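PDB 3OYV: imelysin from Bacteroides ovatus ATCC 8483, which probably takes part in bacterial iron uptake at the outer membrane, as a member of the largely helical imelysin-like family. Local coordinates for residues 99-104 / 184-189; 231-236 / 286-291; 334-337 / 341-344. All blocks are in the same frame, centred on the assembly; numbering follows the deposited sequence. Where two conformers were deposited one is given.

Interaction 1 of 3, residues 99-104 / 184-189; sequences NLYKAG and NHIPSN
A CH-pi contact between Pro187 and the ring of Tyr101 joins the C-terminal end of helix 71-102 to the loop that leads into helix 189-214. It is a compact example of how proline can meet an aromatic ring: the pyrrolidine lies over one ring face, with Pro187 CD 3.8 Å from the Tyr101 ring centroid and only 8° off the normal. Pro187 CG lies over the same face, 3.5 Å from Tyr101 CE1. The ring reaches this place because its CG is anti to the backbone N (chi1 -166°), which swings it off the helix toward the loop. Nearer the backbone, the methyl CG2 of Ile186 packs at 3.7 Å against Tyr101 CB. Both partners sit beside local turns. Pro187 belongs to a type I turn from His185 to Ser188, the N-cap residue of the next helix, while Gly104 ends the tyrosine's helix in a Schellman motif, its N bonded to Tyr101 O. Thr106 and Ala109 of helix 106-111 also touch Tyr101. At the more exposed margin a water ties the two segments together, accepting from Lys102 NZ at 3.1 Å and donating to Pro187 O at 2.6 Å.

Interaction 2 of 3, residues 231-236 / 286-291; sequences TQYVDA and EAFLFG
The rings of Tyr233 and Phe290 meet at their edges: Tyr233 OH lies in the plane of the Phe290 ring, 3.4 Å from Phe290 CE1, while Phe290 CZ sits near the plane of the tyrosine ring, 4.3 Å from Tyr233 CE2. Phe288 runs past the tyrosine in the opposite direction, and its CB, 3.3 Å from Tyr233 OH, is the part that touches. This is a buried aromatic cluster in a helical fold, where Tyr233 of helix 223-261 inserts its hydroxyl end into the loop after helix 265-283. The side chain leaves a helix that widens into a pi-type turn at 233-236; with chi1 at 170° the ring points away from the backbone N, and its hydroxyl end comes to the loop. Phe288 and Phe290 flank Leu289, the centre of an inverse gamma turn, and both touch the same hydroxyl. The cluster extends further: Phe288 meets Tyr242 edge-to-face, Phe290 lies against Phe60, and Ile78 and Ala135 touch Tyr233 from helices 71-102 and 121-137. A polar group in such surroundings needs a partner, and here a water supplies it. Tyr233 OH donates to the water at 2.7 Å, and the water in turn donates to Ala287 O, also at 2.7 Å.

Interaction 3 of 3, residues 334-337 / 341-344; sequences AVES and VRGF
Arg342 folds back over the preceding loop and closes it with an end-on salt bridge to Glu336, just ahead of helix 343-351. Next along the chain, Gly343 is the first residue of the GxHxxE signature of imelysin-like proteins. The arginine CB faces Ser337 CB at 4.2 Å, and the same serine carbon also packs against CG2 of Val341. Farther along, Arg342 CD passes 3.2 Å from Ser337 O, and there the chain bends (chi3 -82°), bringing the guanidinium edge round to the loop. Arg342 NE turns to another part of the fold, bonding to Asn301 O. At the tip NH1 serves two acceptors: Ser337 O, at 3.0 Å with an almost straight N-H...O angle of 172° and on a lone pair in the carbonyl plane, and Glu336 OE2, at 2.8 Å. NH2 makes a longer bond of 3.2 Å to the same Glu336 OE2 and has a second carboxylate in Asp38 of helix 21-47. Replacing Arg342 by a leucine would probably leave Glu336 and Asp38 without their shared positive mate and Ser337 O without its donor, setting the loop freer to move. The carboxylate is not coplanar with the guanidinium, the planes standing 45° apart, and both nitrogens reach Glu336 OE2 from the same face of the carboxylate plane.

Followed from the N terminus, the three contacts come in series, none nested in or crossing another. Interaction 1 closes first, over 79 residues that are mostly helical, fastening the end of helix 71-102 to the entry of helix 189-214. Interaction 2 spans 49 residues, chiefly the rest of helix 223-261 and helix 265-283, and lies on the other side of the chain's centre, its centre 34 Å from that of interaction 1. Helix 71-102 nevertheless serves both, since its earlier turns touch interaction 2. Interaction 3 closes a tight loop of three intervening residues against helix 21-47; its nearest atoms come within about 7 Å of interaction 2, without touching.

Interaction 1 of 3, residues 99-104 / 184-189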
ATOM      1  N   ASN A  99      12.352   4.370  17.051  1.00 12.64           N
ATOM      2  CA  ASN A  99      13.139   5.468  17.632  1.00 12.13           C
ATOM      3  C   ASN A  99      12.349   6.209  18.716  1.00 13.08           C
ATOM      4  O   ASN A  99      12.906   6.569  19.756  1.00 14.15           O
ATOM      5  CB  ASN A  99      13.612   6.415  16.551  1.00 13.32           C
ATOM      6  CG  ASN A  99      14.671   5.795  15.693  1.00 15.33           C
ATOM      7  OD1 ASN A  99      15.450   4.965  16.154  1.00 18.80           O
ATOM      8  ND2 ASN A  99      14.688   6.174  14.429  1.00 20.33           N
ATOM      9  N   LEU A 100      11.048   6.426  18.500  1.00 12.48           N
ATOM     10  CA  LEU A 100      10.215   6.980  19.583  1.00 11.89           C
ATOM     11  C   LEU A 100      10.312   6.117  20.856  1.00 11.67           C
ATOM     12  O   LEU A 100      10.487   6.639  21.972  1.00 12.86           O
ATOM     13  CB  LEU A 100       8.744   7.052  19.146  1.00 12.54           C
ATOM     14  CG  LEU A 100       8.349   8.151  18.192  1.00 14.58           C
ATOM     15  CD1 LEU A 100       6.968   7.901  17.548  1.00 14.61           C
ATOM     16  CD2 LEU A 100       8.424   9.541  18.876  1.00 17.25           C
ATOM     17  N   TYR A 101      10.216   4.808  20.710  1.00 11.19           N
ATOM     18  CA  TYR A 101      10.173   3.906  21.832  1.00 11.39           C
ATOM     19  C   TYR A 101      11.505   3.991  22.576  1.00 12.14           C
ATOM     20  O   TYR A 101      11.534   4.110  23.818  1.00 12.77           O
ATOM     21  CB  TYR A 101       9.898   2.473  21.363  1.00 11.08           C
ATOM     22  CG  TYR A 101       9.517   1.568  22.484  1.00 11.21           C
ATOM     23  CD1 TYR A 101      10.458   1.109  23.427  1.00 12.38           C
ATOM     24  CD2 TYR A 101       8.178   1.198  22.671  1.00 11.26           C
ATOM     25  CE1 TYR A 101      10.073   0.302  24.463  1.00 13.04           C
ATOM     26  CE2 TYR A 101       7.807   0.407  23.715  1.00 11.16           C
ATOM     27  CZ  TYR A 101       8.730  -0.044  24.604  1.00 12.04           C
ATOM     28  OH  TYR A 101       8.343  -0.861  25.665  1.00 13.23           O
ATOM     29  N   LYS A 102      12.614   3.908  21.839  1.00 12.65           N
ATOM     30  CA  LYS A 102      13.932   3.900  22.490  1.00 13.80           C
ATOM     31  C   LYS A 102      14.231   5.215  23.207  1.00 13.73           C
ATOM     32  O   LYS A 102      15.032   5.206  24.159  1.00 16.77           O
ATOM     33  CB  LYS A 102      15.019   3.582  21.486  1.00 13.88           C
ATOM     34  CG  LYS A 102      14.924   2.203  20.838  1.00 15.54           C
ATOM     35  CD  LYS A 102      14.847   1.050  21.808  1.00 17.34           C
ATOM     36  CE  LYS A 102      16.085   0.885  22.645  1.00 17.72           C
ATOM     37  NZ  LYS A 102      16.003  -0.400  23.420  1.00 19.77           N
ATOM     38  N   ALA A 103      13.625   6.320  22.746  1.00 12.99           N
ATOM     39  CA  ALA A 103      13.746   7.626  23.400  1.00 14.54           C
ATOM     40  C   ALA A 103      12.891   7.765  24.665  1.00 15.29           C
ATOM     41  O   ALA A 103      12.941   8.818  25.316  1.00 17.15           O
ATOM     42  CB  ALA A 103      13.387   8.720  22.444  1.00 14.99           C
ATOM     43  N   GLY A 104      12.096   6.744  24.966  1.00 13.79           N
ATOM     44  CA  GLY A 104      11.223   6.731  26.141  1.00 13.11           C
ATOM     45  C   GLY A 104       9.807   7.179  25.821  1.00 13.13           C
ATOM     46  O   GLY A 104       8.944   7.179  26.716  1.00 14.16           O
ATOM     47  N   ASN A 184       3.426  -4.584  19.814  1.00 12.60           N
ATOM     48  CA  ASN A 184       3.758  -5.023  21.186  1.00 14.03           C
ATOM     49  C   ASN A 184       5.201  -5.466  21.353  1.00 13.13           C
ATOM     50  O   ASN A 184       5.590  -5.914  22.441  1.00 15.31           O
ATOM     51  CB  ASN A 184       2.842  -6.166  21.659  1.00 16.08           C
ATOM     52  CG  ASN A 184       1.415  -5.723  21.898  1.00 17.81           C
ATOM     53  OD1 ASN A 184       1.147  -4.549  21.954  1.00 18.50           O
ATOM     54  ND2 ASN A 184       0.489  -6.685  22.027  1.00 20.41           N
ATOM     55  N   HIS A 185       5.981  -5.366  20.281  1.00 12.74           N
ATOM     56  CA  HIS A 185       7.385  -5.802  20.264  1.00 12.99           C
ATOM     57  C   HIS A 185       8.305  -4.808  19.567  1.00 12.34           C
ATOM     58  O   HIS A 185       9.291  -5.188  18.930  1.00 13.05           O
ATOM     59  CB  HIS A 185       7.464  -7.174  19.589  1.00 13.41           C
ATOM     60  CG  HIS A 185       6.691  -8.206  20.306  1.00 14.04           C
ATOM     61  ND1 HIS A 185       5.402  -8.559  19.981  1.00 16.71           N
ATOM     62  CD2 HIS A 185       7.023  -8.939  21.389  1.00 15.43           C
ATOM     63  CE1 HIS A 185       4.971  -9.463  20.842  1.00 17.39           C
ATOM     64  NE2 HIS A 185       5.937  -9.715  21.700  1.00 21.44           N
ATOM     65  N   ILE A 186       8.002  -3.528  19.712  1.00 12.15           N
ATOM     66  CA  ILE A 186       8.749  -2.509  19.032  1.00 12.75           C
ATOM     67  C   ILE A 186      10.257  -2.552  19.380  1.00 12.77           C
ATOM     68  O   ILE A 186      11.048  -2.586  18.462  1.00 14.00           O
ATOM     69  CB  ILE A 186       8.154  -1.120  19.251  1.00 12.59           C
ATOM     70  CG1 ILE A 186       6.759  -1.013  18.606  1.00 12.00           C
ATOM     71  CG2 ILE A 186       9.091  -0.034  18.765  1.00 14.16           C
ATOM     72  CD1 ILE A 186       5.989   0.256  18.969  1.00 13.64           C
ATOM     73  N   PRO A 187      10.661  -2.686  20.666  1.00 13.12           N
ATOM     74  CA  PRO A 187      12.107  -2.620  20.939  1.00 13.55           C
ATOM     75  C   PRO A 187      12.847  -3.920  20.662  1.00 15.35           C
ATOM     76  O   PRO A 187      14.026  -4.001  20.954  1.00 17.42           O
ATOM     77  CB  PRO A 187      12.150  -2.218  22.411  1.00 14.79           C
ATOM     78  CG  PRO A 187      10.871  -2.790  22.983  1.00 13.31           C
ATOM     79  CD  PRO A 187       9.857  -2.540  21.884  1.00 13.09           C
ATOM     80  N   SER A 188      12.188  -4.939  20.133  1.00 16.29           N
ATOM     81  CA  SER A 188      12.785  -6.267  20.007  1.00 16.25           C
ATOM     82  C   SER A 188      14.017  -6.271  19.109  1.00 19.48           C
ATOM     83  O   SER A 188      14.181  -5.413  18.245  1.00 17.95           O
ATOM     84  CB  SER A 188      11.767  -7.257  19.472  1.00 14.98           C
ATOM     85  OG  SER A 188      11.514  -7.034  18.088  1.00 16.03           O
ATOM     86  N   ASN A 189      14.904  -7.231  19.364  1.00 20.25           N
ATOM     87  CA  ASN A 189      16.039  -7.455  18.481  1.00 22.55           C
ATOM     88  C   ASN A 189      15.583  -7.701  17.046  1.00 21.39           C
ATOM     89  O   ASN A 189      16.242  -7.313  16.106  1.00 21.53           O
ATOM     90  CB  ASN A 189      16.867  -8.643  18.963  1.00 23.38           C
ATOM     91  CG  ASN A 189      17.574  -8.375  20.288  1.00 27.33           C
ATOM     92  OD1 ASN A 189      17.877  -7.236  20.617  1.00 27.45           O
ATOM     93  ND2 ASN A 189      17.851  -9.436  21.026  1.00 33.74           N
TER
HETATM   94  O   HOH W   1      16.172  -2.455  21.066  1.00 28.71           O

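Interaction 2 of 3, residues 231-236 / 286-291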
ATOM      1  N   THR A 231       7.633  -3.570 -20.733  1.00  9.46           N
ATOM      2  CA  THR A 231       6.342  -4.031 -21.206  1.00  9.71           C
ATOM      3  C   THR A 231       5.792  -5.083 -20.268  1.00  9.47           C
ATOM      4  O   THR A 231       4.613  -5.035 -19.870  1.00 10.39           O
ATOM      5  CB  THR A 231       6.467  -4.505 -22.662  1.00  9.97           C
ATOM      6  OG1 THR A 231       6.755  -3.380 -23.453  1.00 12.56           O
ATOM      7  CG2 THR A 231       5.193  -5.228 -23.143  1.00 12.32           C
ATOM      8  N   GLN A 232       6.633  -6.050 -19.907  1.00  9.27           N
ATOM      9  CA  GLN A 232       6.224  -7.109 -18.974  1.00  9.94           C
ATOM     10  C   GLN A 232       5.842  -6.562 -17.604  1.00  9.00           C
ATOM     11  O   GLN A 232       4.870  -7.004 -16.974  1.00 10.58           O
ATOM     12  CB  GLN A 232       7.284  -8.207 -18.843  1.00  9.91           C
ATOM     13  CG  GLN A 232       7.036  -9.304 -17.852  1.00 10.52           C
ATOM     14  CD  GLN A 232       5.894 -10.210 -18.188  1.00 10.75           C
ATOM     15  OE1 GLN A 232       5.365 -10.218 -19.303  1.00 13.23           O
ATOM     16  NE2 GLN A 232       5.528 -11.022 -17.229  1.00 11.28           N
ATOM     17  N   TYR A 233       6.644  -5.616 -17.114  1.00  9.76           N
ATOM     18  CA  TYR A 233       6.377  -5.003 -15.816  1.00  8.36           C
ATOM     19  C   TYR A 233       5.006  -4.337 -15.785  1.00  9.21           C
ATOM     20  O   TYR A 233       4.215  -4.512 -14.866  1.00  9.95           O
ATOM     21  CB  TYR A 233       7.481  -4.004 -15.530  1.00 10.07           C
ATOM     22  CG  TYR A 233       7.326  -3.061 -14.361  1.00  8.52           C
ATOM     23  CD1 TYR A 233       7.743  -3.392 -13.084  1.00  9.28           C
ATOM     24  CD2 TYR A 233       6.822  -1.789 -14.579  1.00  9.32           C
ATOM     25  CE1 TYR A 233       7.629  -2.484 -12.028  1.00 10.02           C
ATOM     26  CE2 TYR A 233       6.743  -0.849 -13.561  1.00 10.09           C
ATOM     27  CZ  TYR A 233       7.169  -1.210 -12.294  1.00  9.33           C
ATOM     28  OH  TYR A 233       7.129  -0.271 -11.284  1.00 11.44           O
ATOM     29  N   VAL A 234       4.714  -3.584 -16.822  1.00  8.83           N
ATOM     30  CA  VAL A 234       3.427  -2.878 -16.886  1.00  9.44           C
ATOM     31  C   VAL A 234       2.285  -3.877 -17.051  1.00 10.07           C
ATOM     32  O   VAL A 234       1.274  -3.818 -16.326  1.00 10.14           O
ATOM     33  CB  VAL A 234       3.418  -1.854 -18.026  1.00  9.93           C
ATOM     34  CG1 VAL A 234       2.006  -1.304 -18.299  1.00 11.71           C
ATOM     35  CG2 VAL A 234       4.421  -0.694 -17.738  1.00 11.35           C
ATOM     36  N   ASP A 235       2.428  -4.818 -17.978  1.00  9.38           N
ATOM     37  CA  ASP A 235       1.302  -5.678 -18.353  1.00  9.28           C
ATOM     38  C   ASP A 235       1.049  -6.809 -17.381  1.00 10.55           C
ATOM     39  O   ASP A 235      -0.099  -7.239 -17.286  1.00 11.70           O
ATOM     40  CB  ASP A 235       1.505  -6.249 -19.784  1.00 10.98           C
ATOM     41  CG  ASP A 235       1.354  -5.221 -20.882  1.00 13.25           C
ATOM     42  OD1 ASP A 235       0.807  -4.138 -20.611  1.00 12.91           O
ATOM     43  OD2 ASP A 235       1.787  -5.538 -22.017  1.00 15.34           O
ATOM     44  N   ALA A 236       2.088  -7.308 -16.682  1.00  9.48           N
ATOM     45  CA  ALA A 236       1.981  -8.421 -15.757  1.00  9.09           C
ATOM     46  C   ALA A 236       1.990  -8.025 -14.289  1.00 10.17           C
ATOM     47  O   ALA A 236       1.460  -8.739 -13.457  1.00 12.17           O
ATOM     48  CB  ALA A 236       3.072  -9.482 -16.044  1.00 12.46           C
ATOM     49  N   GLU A 286       3.102  -0.943  -3.508  1.00  9.13           N
ATOM     50  CA  GLU A 286       3.832   0.203  -2.960  0.60  9.74           C
ATOM     51  C   GLU A 286       5.269   0.362  -3.445  1.00 11.09           C
ATOM     52  O   GLU A 286       5.878   1.372  -3.149  1.00 11.19           O
ATOM     53  CB  GLU A 286       3.733   0.270  -1.440  0.60  9.08           C
ATOM     54  CG  GLU A 286       2.308   0.471  -0.933  0.60 11.36           C
ATOM     55  CD  GLU A 286       2.194   0.618   0.582  0.60  9.89           C
ATOM     56  OE1 GLU A 286       3.109   1.188   1.236  0.60 12.64           O
ATOM     57  OE2 GLU A 286       1.189   0.162   1.126  0.60 12.33           O
ATOM     58  N   ALA A 287       5.793  -0.589  -4.232  1.00 10.60           N
ATOM     59  CA  ALA A 287       7.052  -0.385  -4.958  1.00 10.48           C
ATOM     60  C   ALA A 287       6.886   0.426  -6.240  1.00 10.52           C
ATOM     61  O   ALA A 287       7.878   0.759  -6.875  1.00 11.14           O
ATOM     62  CB  ALA A 287       7.762  -1.724  -5.251  1.00 10.30           C
ATOM     63  N   PHE A 288       5.641   0.749  -6.628  1.00  9.50           N
ATOM     64  CA  PHE A 288       5.382   1.560  -7.799  1.00  9.81           C
ATOM     65  C   PHE A 288       4.474   2.735  -7.473  1.00  9.83           C
ATOM     66  O   PHE A 288       3.458   2.966  -8.142  1.00 10.33           O
ATOM     67  CB  PHE A 288       4.926   0.772  -9.048  1.00 11.25           C
ATOM     68  CG  PHE A 288       3.986  -0.382  -8.810  1.00  9.85           C
ATOM     69  CD1 PHE A 288       4.472  -1.629  -8.491  1.00 10.20           C
ATOM     70  CD2 PHE A 288       2.631  -0.261  -9.077  1.00 10.17           C
ATOM     71  CE1 PHE A 288       3.635  -2.737  -8.380  1.00 11.17           C
ATOM     72  CE2 PHE A 288       1.780  -1.332  -8.972  1.00 10.87           C
ATOM     73  CZ  PHE A 288       2.267  -2.594  -8.631  1.00 10.85           C
ATOM     74  N   LEU A 289       4.867   3.511  -6.458  1.00  9.91           N
ATOM     75  CA  LEU A 289       4.164   4.751  -6.113  1.00 11.27           C
ATOM     76  C   LEU A 289       4.664   5.897  -6.996  1.00 11.82           C
ATOM     77  O   LEU A 289       5.326   6.841  -6.537  1.00 13.76           O
ATOM     78  CB  LEU A 289       4.310   5.060  -4.625  1.00 11.31           C
ATOM     79  CG  LEU A 289       3.656   4.077  -3.646  1.00 12.95           C
ATOM     80  CD1 LEU A 289       4.133   4.282  -2.194  1.00 14.62           C
ATOM     81  CD2 LEU A 289       2.117   4.164  -3.723  1.00 13.66           C
ATOM     82  N   PHE A 290       4.378   5.780  -8.291  1.00 10.80           N
ATOM     83  CA  PHE A 290       4.681   6.801  -9.267  1.00 11.51           C
ATOM     84  C   PHE A 290       3.577   6.866 -10.295  1.00 11.88           C
ATOM     85  O   PHE A 290       2.711   6.004 -10.344  1.00 12.50           O
ATOM     86  CB  PHE A 290       6.048   6.569  -9.956  1.00 12.77           C
ATOM     87  CG  PHE A 290       6.081   5.413 -10.918  1.00 13.15           C
ATOM     88  CD1 PHE A 290       6.427   4.135 -10.483  1.00 15.09           C
ATOM     89  CD2 PHE A 290       5.830   5.614 -12.250  1.00 14.50           C
ATOM     90  CE1 PHE A 290       6.495   3.090 -11.404  1.00 14.40           C
ATOM     91  CE2 PHE A 290       5.870   4.580 -13.161  1.00 16.83           C
ATOM     92  CZ  PHE A 290       6.219   3.330 -12.743  1.00 15.73           C
ATOM     93  N   GLY A 291       3.586   7.915 -11.110  1.00 13.13           N
ATOM     94  CA  GLY A 291       2.538   8.104 -12.087  1.00 12.72           C
ATOM     95  C   GLY A 291       1.242   8.451 -11.384  1.00 12.50           C
ATOM     96  O   GLY A 291       1.257   9.151 -10.364  1.00 12.99           O
TER
HETATM   97  O   HOH W   2       8.850  -0.286  -9.220  1.00 12.05           O

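Interaction 3 of 3, residues 334-337 / 341-344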
ATOM      1  N   ALA A 334     -20.754  10.893  -0.096  1.00 12.34           N
ATOM      2  CA  ALA A 334     -21.471  12.103   0.333  1.00 14.32           C
ATOM      3  C   ALA A 334     -20.537  13.304   0.476  1.00 13.41           C
ATOM      4  O   ALA A 334     -20.929  14.436   0.193  1.00 14.63           O
ATOM      5  CB  ALA A 334     -22.189  11.854   1.673  1.00 15.06           C
ATOM      6  N   VAL A 335     -19.317  13.055   0.956  1.00 12.79           N
ATOM      7  CA  VAL A 335     -18.373  14.111   1.287  1.00 12.93           C
ATOM      8  C   VAL A 335     -16.966  13.697   0.853  1.00 12.58           C
ATOM      9  O   VAL A 335     -16.481  12.608   1.204  1.00 13.57           O
ATOM     10  CB  VAL A 335     -18.343  14.383   2.801  1.00 13.45           C
ATOM     11  CG1 VAL A 335     -17.266  15.426   3.149  1.00 14.26           C
ATOM     12  CG2 VAL A 335     -19.728  14.856   3.327  1.00 13.89           C
ATOM     13  N   GLU A 336     -16.299  14.603   0.140  1.00 13.20           N
ATOM     14  CA  GLU A 336     -14.910  14.451  -0.259  1.00 14.04           C
ATOM     15  C   GLU A 336     -14.033  14.753   0.966  1.00 12.99           C
ATOM     16  O   GLU A 336     -13.473  15.861   1.072  1.00 15.64           O
ATOM     17  CB  GLU A 336     -14.605  15.362  -1.454  1.00 14.74           C
ATOM     18  CG  GLU A 336     -13.343  15.044  -2.176  1.00 20.52           C
ATOM     19  CD  GLU A 336     -13.398  13.709  -2.918  1.00 21.88           C
ATOM     20  OE1 GLU A 336     -14.453  13.393  -3.544  1.00 23.76           O
ATOM     21  OE2 GLU A 336     -12.355  12.997  -2.890  1.00 18.98           O
ATOM     22  N   SER A 337     -13.901  13.775   1.857  1.00 12.79           N
ATOM     23  CA  SER A 337     -13.309  13.975   3.135  1.00 12.01           C
ATOM     24  C   SER A 337     -11.819  14.325   3.064  1.00 13.06           C
ATOM     25  O   SER A 337     -11.124  14.010   2.092  1.00 14.32           O
ATOM     26  CB  SER A 337     -13.479  12.701   3.938  1.00 13.21           C
ATOM     27  OG  SER A 337     -14.856  12.331   4.130  1.00 13.83           O
ATOM     28  N   VAL A 341      -8.832  11.701   7.543  1.00 13.08           N
ATOM     29  CA  VAL A 341     -10.036  11.016   8.031  1.00 12.93           C
ATOM     30  C   VAL A 341     -10.683  10.186   6.918  1.00 12.69           C
ATOM     31  O   VAL A 341     -11.864   9.866   6.983  1.00 12.41           O
ATOM     32  CB  VAL A 341     -11.047  12.008   8.670  1.00 13.95           C
ATOM     33  CG1 VAL A 341     -10.438  12.684   9.916  1.00 15.28           C
ATOM     34  CG2 VAL A 341     -11.564  13.011   7.629  1.00 13.63           C
ATOM     35  N   ARG A 342      -9.889   9.755   5.946  1.00 12.16           N
ATOM     36  CA  ARG A 342     -10.383   8.833   4.917  1.00 10.84           C
ATOM     37  C   ARG A 342      -9.334   7.724   4.701  1.00 10.47           C
ATOM     38  O   ARG A 342      -8.385   7.564   5.493  1.00 11.93           O
ATOM     39  CB  ARG A 342     -10.697   9.580   3.617  1.00 12.07           C
ATOM     40  CG  ARG A 342      -9.472  10.165   2.967  1.00 11.45           C
ATOM     41  CD  ARG A 342      -9.838  11.107   1.853  1.00 12.64           C
ATOM     42  NE  ARG A 342     -10.141  10.496   0.553  1.00 11.46           N
ATOM     43  CZ  ARG A 342     -10.730  11.103  -0.476  1.00 11.81           C
ATOM     44  NH1 ARG A 342     -11.270  12.330  -0.369  1.00 13.10           N
ATOM     45  NH2 ARG A 342     -10.830  10.480  -1.622  1.00 13.42           N
ATOM     46  N   GLY A 343      -9.533   6.977   3.630  1.00 10.36           N
ATOM     47  CA  GLY A 343      -8.592   5.971   3.217  1.00  9.96           C
ATOM     48  C   GLY A 343      -8.687   4.671   3.963  1.00  9.32           C
ATOM     49  O   GLY A 343      -9.481   4.498   4.900  1.00  9.92           O
ATOM     50  N   PHE A 344      -7.794   3.755   3.570  1.00  8.61           N
ATOM     51  CA  PHE A 344      -7.791   2.425   4.142  1.00  9.10           C
ATOM     52  C   PHE A 344      -7.721   2.410   5.675  1.00  8.63           C
ATOM     53  O   PHE A 344      -8.340   1.577   6.321  1.00  9.59           O
ATOM     54  CB  PHE A 344      -6.631   1.612   3.598  1.00  8.84           C
ATOM     55  CG  PHE A 344      -6.866   0.987   2.239  1.00  9.33           C
ATOM     56  CD1 PHE A 344      -7.800  -0.028   2.117  1.00  9.74           C
ATOM     57  CD2 PHE A 344      -6.113   1.363   1.122  1.00  9.79           C
ATOM     58  CE1 PHE A 344      -7.971  -0.659   0.933  1.00 10.04           C
ATOM     59  CE2 PHE A 344      -6.287   0.718  -0.093  1.00 11.74           C
ATOM     60  CZ  PHE A 344      -7.255  -0.281  -0.194  1.00 10.85           C
TER